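Local atomic coordinates of glycosyl hydrolase (Rhizobium leguminosarum bv. trifolii, PDB entry 5NDX), a protein that probably hydrolyses O-glycosidic bonds as a family 39 glycoside hydrolase, a bacterial orthologue of human α-L-iduronidase. Residues Y107-V113 and K157-Y162. The protein carries 2 engineered substitutions. Residues are numbered along the deposited sequence; the frame is centred on the assembly and turned at random.
Sequences YEDMDQV and KGYTNY
Tyr107, in the loop that leads into helix 110-131, meets Gly158 of helix 155-171 with their CA atoms only 4.4 Å apart. Glycine suits such closeness, since a CB on residue 158 would come within 3.5 Å of Tyr107 CB and crowd it. Tyr107 CB also lies 3.3 Å from Gly158 O, while Glu108 CG packs more loosely beside Gly158 N. One turn further on, Asn161 grips the loop. Its ND2 donates to Tyr107 O at 2.9 Å in a nearly straight bond. The acceptor lies almost in the amide plane of Asn161, whereas the donor stands somewhat out of the carbonyl plane. Asparagine is short enough to offer this N-H while its CB rests 3.9 Å from Val113 CG2. Were Asn161 an alanine, the buried Tyr107 carbonyl would probably be left without this donor and the loop less firmly held to the helix. Both helices belong to the TIM barrel, following the parallel strands 91-95 and 140-142, so the contact joins neighbouring helices of its outer layer. Asp109 is the N-cap of the first of them, its OD1 accepting from Asp111 N. Deeper in, Tyr162 CB sits over one face of the Tyr107 ring, 4.3 Å from its centroid. Tyr162 swings CG away from its own N (chi1 157°), which lays its ring alongside that of Tyr107 with an edge turned to the latter's face. The pair is T-shaped, planes at 73°. Tyrosine suits this buried place because its hydroxyl is satisfied by hydrogen bonds with Leu96 O and Thr144 N, just beyond the two barrel strands, while Tyr154 adds a second edge-to-face partner for Tyr107.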
ATOM      1  N   TYR A 107     -17.887  -1.945  29.083  1.00 69.07           N
ATOM      2  CA  TYR A 107     -18.450  -0.840  28.280  1.00 70.05           C
ATOM      3  C   TYR A 107     -19.935  -0.600  28.536  1.00 70.00           C
ATOM      4  O   TYR A 107     -20.515   0.317  27.964  1.00 67.81           O
ATOM      5  CB  TYR A 107     -18.127  -1.026  26.778  1.00 70.25           C
ATOM      6  CG  TYR A 107     -16.696  -0.628  26.447  1.00 68.44           C
ATOM      7  CD1 TYR A 107     -16.344   0.713  26.312  1.00 68.66           C
ATOM      8  CD2 TYR A 107     -15.691  -1.583  26.304  1.00 68.61           C
ATOM      9  CE1 TYR A 107     -15.041   1.087  26.032  1.00 67.55           C
ATOM     10  CE2 TYR A 107     -14.386  -1.216  26.008  1.00 68.55           C
ATOM     11  CZ  TYR A 107     -14.073   0.124  25.879  1.00 67.09           C
ATOM     12  OH  TYR A 107     -12.794   0.514  25.600  1.00 67.87           O
ATOM     13  N   GLU A 108     -20.531  -1.398  29.429  1.00 72.23           N
ATOM     14  CA  GLU A 108     -21.877  -1.136  29.957  1.00 74.28           C
ATOM     15  C   GLU A 108     -21.844  -0.249  31.190  1.00 75.21           C
ATOM     16  O   GLU A 108     -22.845   0.366  31.531  1.00 75.15           O
ATOM     17  CB  GLU A 108     -22.586  -2.439  30.257  1.00 75.76           C
ATOM     18  CG  GLU A 108     -22.619  -3.332  29.030  1.00 77.70           C
ATOM     19  CD  GLU A 108     -23.659  -4.416  29.120  1.00 81.67           C
ATOM     20  OE1 GLU A 108     -24.847  -4.058  29.154  1.00 84.92           O
ATOM     21  OE2 GLU A 108     -23.291  -5.612  29.126  1.00 82.73           O
ATOM     22  N   ASP A 109     -20.688  -0.167  31.840  1.00 73.54           N
ATOM     23  CA  ASP A 109     -20.480   0.780  32.910  1.00 72.09           C
ATOM     24  C   ASP A 109     -20.333   2.176  32.310  1.00 71.68           C
ATOM     25  O   ASP A 109     -19.313   2.482  31.709  1.00 70.65           O
ATOM     26  CB  ASP A 109     -19.227   0.371  33.691  1.00 72.90           C
ATOM     27  CG  ASP A 109     -18.893   1.315  34.826  1.00 74.25           C
ATOM     28  OD1 ASP A 109     -19.240   2.512  34.790  1.00 73.98           O
ATOM     29  OD2 ASP A 109     -18.226   0.846  35.762  1.00 81.52           O
ATOM     30  N   MET A 110     -21.325   3.031  32.522  1.00 70.52           N
ATOM     31  CA  MET A 110     -21.339   4.360  31.920  1.00 71.81           C
ATOM     32  C   MET A 110     -20.238   5.340  32.375  1.00 73.69           C
ATOM     33  O   MET A 110     -20.000   6.357  31.697  1.00 68.12           O
ATOM     34  CB  MET A 110     -22.724   5.015  32.080  1.00 71.52           C
ATOM     35  CG  MET A 110     -23.802   4.346  31.237  1.00 73.19           C
ATOM     36  SD  MET A 110     -23.557   4.459  29.439  1.00 72.61           S
ATOM     37  CE  MET A 110     -23.661   6.235  29.208  1.00 69.05           C
ATOM     38  N   ASP A 111     -19.577   5.074  33.504  1.00 73.32           N
ATOM     39  CA  ASP A 111     -18.412   5.894  33.865  1.00 73.88           C
ATOM     40  C   ASP A 111     -17.211   5.569  32.980  1.00 68.15           C
ATOM     41  O   ASP A 111     -16.434   6.449  32.651  1.00 67.70           O
ATOM     42  CB  ASP A 111     -18.032   5.746  35.334  1.00 74.70           C
ATOM     43  CG  ASP A 111     -19.018   6.447  36.268  1.00 76.94           C
ATOM     44  OD1 ASP A 111     -19.499   7.568  35.967  1.00 75.59           O
ATOM     45  OD2 ASP A 111     -19.313   5.849  37.309  1.00 78.63           O
ATOM     46  N   GLN A 112     -17.068   4.305  32.635  1.00 66.83           N
ATOM     47  CA  GLN A 112     -16.045   3.876  31.698  1.00 68.14           C
ATOM     48  C   GLN A 112     -16.330   4.377  30.275  1.00 66.14           C
ATOM     49  O   GLN A 112     -15.434   4.890  29.610  1.00 63.36           O
ATOM     50  CB  GLN A 112     -15.919   2.379  31.715  1.00 67.93           C
ATOM     51  CG  GLN A 112     -15.554   1.851  33.101  1.00 68.65           C
ATOM     52  CD  GLN A 112     -15.023   0.457  33.030  1.00 69.66           C
ATOM     53  OE1 GLN A 112     -15.064  -0.312  33.986  1.00 78.02           O
ATOM     54  NE2 GLN A 112     -14.537   0.113  31.883  1.00 68.50           N
ATOM     55  N   VAL A 113     -17.589   4.275  29.853  1.00 63.77           N
ATOM     56  CA  VAL A 113     -18.033   4.805  28.567  1.00 61.54           C
ATOM     57  C   VAL A 113     -17.637   6.260  28.446  1.00 61.72           C
ATOM     58  O   VAL A 113     -17.082   6.660  27.411  1.00 56.40           O
ATOM     59  CB  VAL A 113     -19.557   4.628  28.346  1.00 60.73           C
ATOM     60  CG1 VAL A 113     -20.050   5.336  27.086  1.00 60.38           C
ATOM     61  CG2 VAL A 113     -19.895   3.144  28.258  1.00 60.59           C
ATOM     62  N   LYS A 157     -24.283  -4.568  23.445  1.00 66.61           N
ATOM     63  CA  LYS A 157     -24.618  -3.295  24.069  1.00 72.02           C
ATOM     64  C   LYS A 157     -23.350  -2.527  24.416  1.00 65.23           C
ATOM     65  O   LYS A 157     -23.291  -1.337  24.200  1.00 62.84           O
ATOM     66  CB  LYS A 157     -25.476  -3.476  25.340  1.00 79.81           C
ATOM     67  CG  LYS A 157     -26.600  -2.447  25.486  1.00 89.62           C
ATOM     68  CD  LYS A 157     -27.897  -2.928  24.802  1.00 97.55           C
ATOM     69  CE  LYS A 157     -29.130  -2.090  25.166  1.00100.10           C
ATOM     70  NZ  LYS A 157     -29.097  -0.746  24.513  1.00102.10           N
ATOM     71  N   GLY A 158     -22.367  -3.227  24.985  1.00 61.53           N
ATOM     72  CA  GLY A 158     -21.036  -2.669  25.230  1.00 61.60           C
ATOM     73  C   GLY A 158     -20.450  -2.020  23.966  1.00 57.62           C
ATOM     74  O   GLY A 158     -20.006  -0.882  24.024  1.00 55.52           O
ATOM     75  N   TYR A 159     -20.536  -2.748  22.845  1.00 56.65           N
ATOM     76  CA  TYR A 159     -20.013  -2.331  21.537  1.00 58.29           C
ATOM     77  C   TYR A 159     -20.682  -1.059  21.069  1.00 59.21           C
ATOM     78  O   TYR A 159     -20.024  -0.100  20.691  1.00 58.30           O
ATOM     79  CB  TYR A 159     -20.188  -3.422  20.458  1.00 56.31           C
ATOM     80  CG  TYR A 159     -19.424  -3.066  19.186  1.00 55.75           C
ATOM     81  CD1 TYR A 159     -18.042  -3.246  19.111  1.00 55.04           C
ATOM     82  CD2 TYR A 159     -20.059  -2.463  18.100  1.00 54.80           C
ATOM     83  CE1 TYR A 159     -17.322  -2.868  17.981  1.00 53.95           C
ATOM     84  CE2 TYR A 159     -19.340  -2.099  16.963  1.00 54.38           C
ATOM     85  CZ  TYR A 159     -17.975  -2.299  16.922  1.00 52.29           C
ATOM     86  OH  TYR A 159     -17.255  -1.944  15.831  1.00 52.91           O
ATOM     87  N   THR A 160     -21.999  -1.062  21.151  1.00 59.05           N
ATOM     88  CA  THR A 160     -22.808   0.047  20.709  1.00 58.89           C
ATOM     89  C   THR A 160     -22.591   1.310  21.580  1.00 57.20           C
ATOM     90  O   THR A 160     -22.631   2.438  21.084  1.00 56.80           O
ATOM     91  CB  THR A 160     -24.265  -0.466  20.583  1.00 63.69           C
ATOM     92  OG1 THR A 160     -24.871   0.081  19.424  1.00 72.07           O
ATOM     93  CG2 THR A 160     -25.103  -0.203  21.806  1.00 62.77           C
ATOM     94  N   ASN A 161     -22.316   1.130  22.872  1.00 57.44           N
ATOM     95  CA  ASN A 161     -21.949   2.252  23.768  1.00 57.55           C
ATOM     96  C   ASN A 161     -20.534   2.779  23.472  1.00 52.56           C
ATOM     97  O   ASN A 161     -20.263   3.964  23.594  1.00 51.76           O
ATOM     98  CB  ASN A 161     -21.906   1.808  25.240  1.00 59.79           C
ATOM     99  CG  ASN A 161     -23.261   1.459  25.825  1.00 62.04           C
ATOM    100  OD1 ASN A 161     -24.327   1.833  25.325  1.00 62.12           O
ATOM    101  ND2 ASN A 161     -23.203   0.759  26.933  1.00 61.03           N
ATOM    102  N   TYR A 162     -19.630   1.841  23.231  1.00 51.77           N
ATOM    103  CA  TYR A 162     -18.271   2.137  22.758  1.00 52.10           C
ATOM    104  C   TYR A 162     -18.290   3.014  21.488  1.00 48.69           C
ATOM    105  O   TYR A 162     -17.591   4.038  21.438  1.00 49.61           O
ATOM    106  CB  TYR A 162     -17.484   0.827  22.589  1.00 52.82           C
ATOM    107  CG  TYR A 162     -16.328   0.923  21.618  1.00 54.25           C
ATOM    108  CD1 TYR A 162     -15.096   1.481  21.999  1.00 54.70           C
ATOM    109  CD2 TYR A 162     -16.470   0.467  20.325  1.00 54.88           C
ATOM    110  CE1 TYR A 162     -14.045   1.574  21.099  1.00 54.62           C
ATOM    111  CE2 TYR A 162     -15.434   0.556  19.420  1.00 58.62           C
ATOM    112  CZ  TYR A 162     -14.235   1.136  19.806  1.00 57.27           C
ATOM    113  OH  TYR A 162     -13.246   1.201  18.876  1.00 56.10           O
TER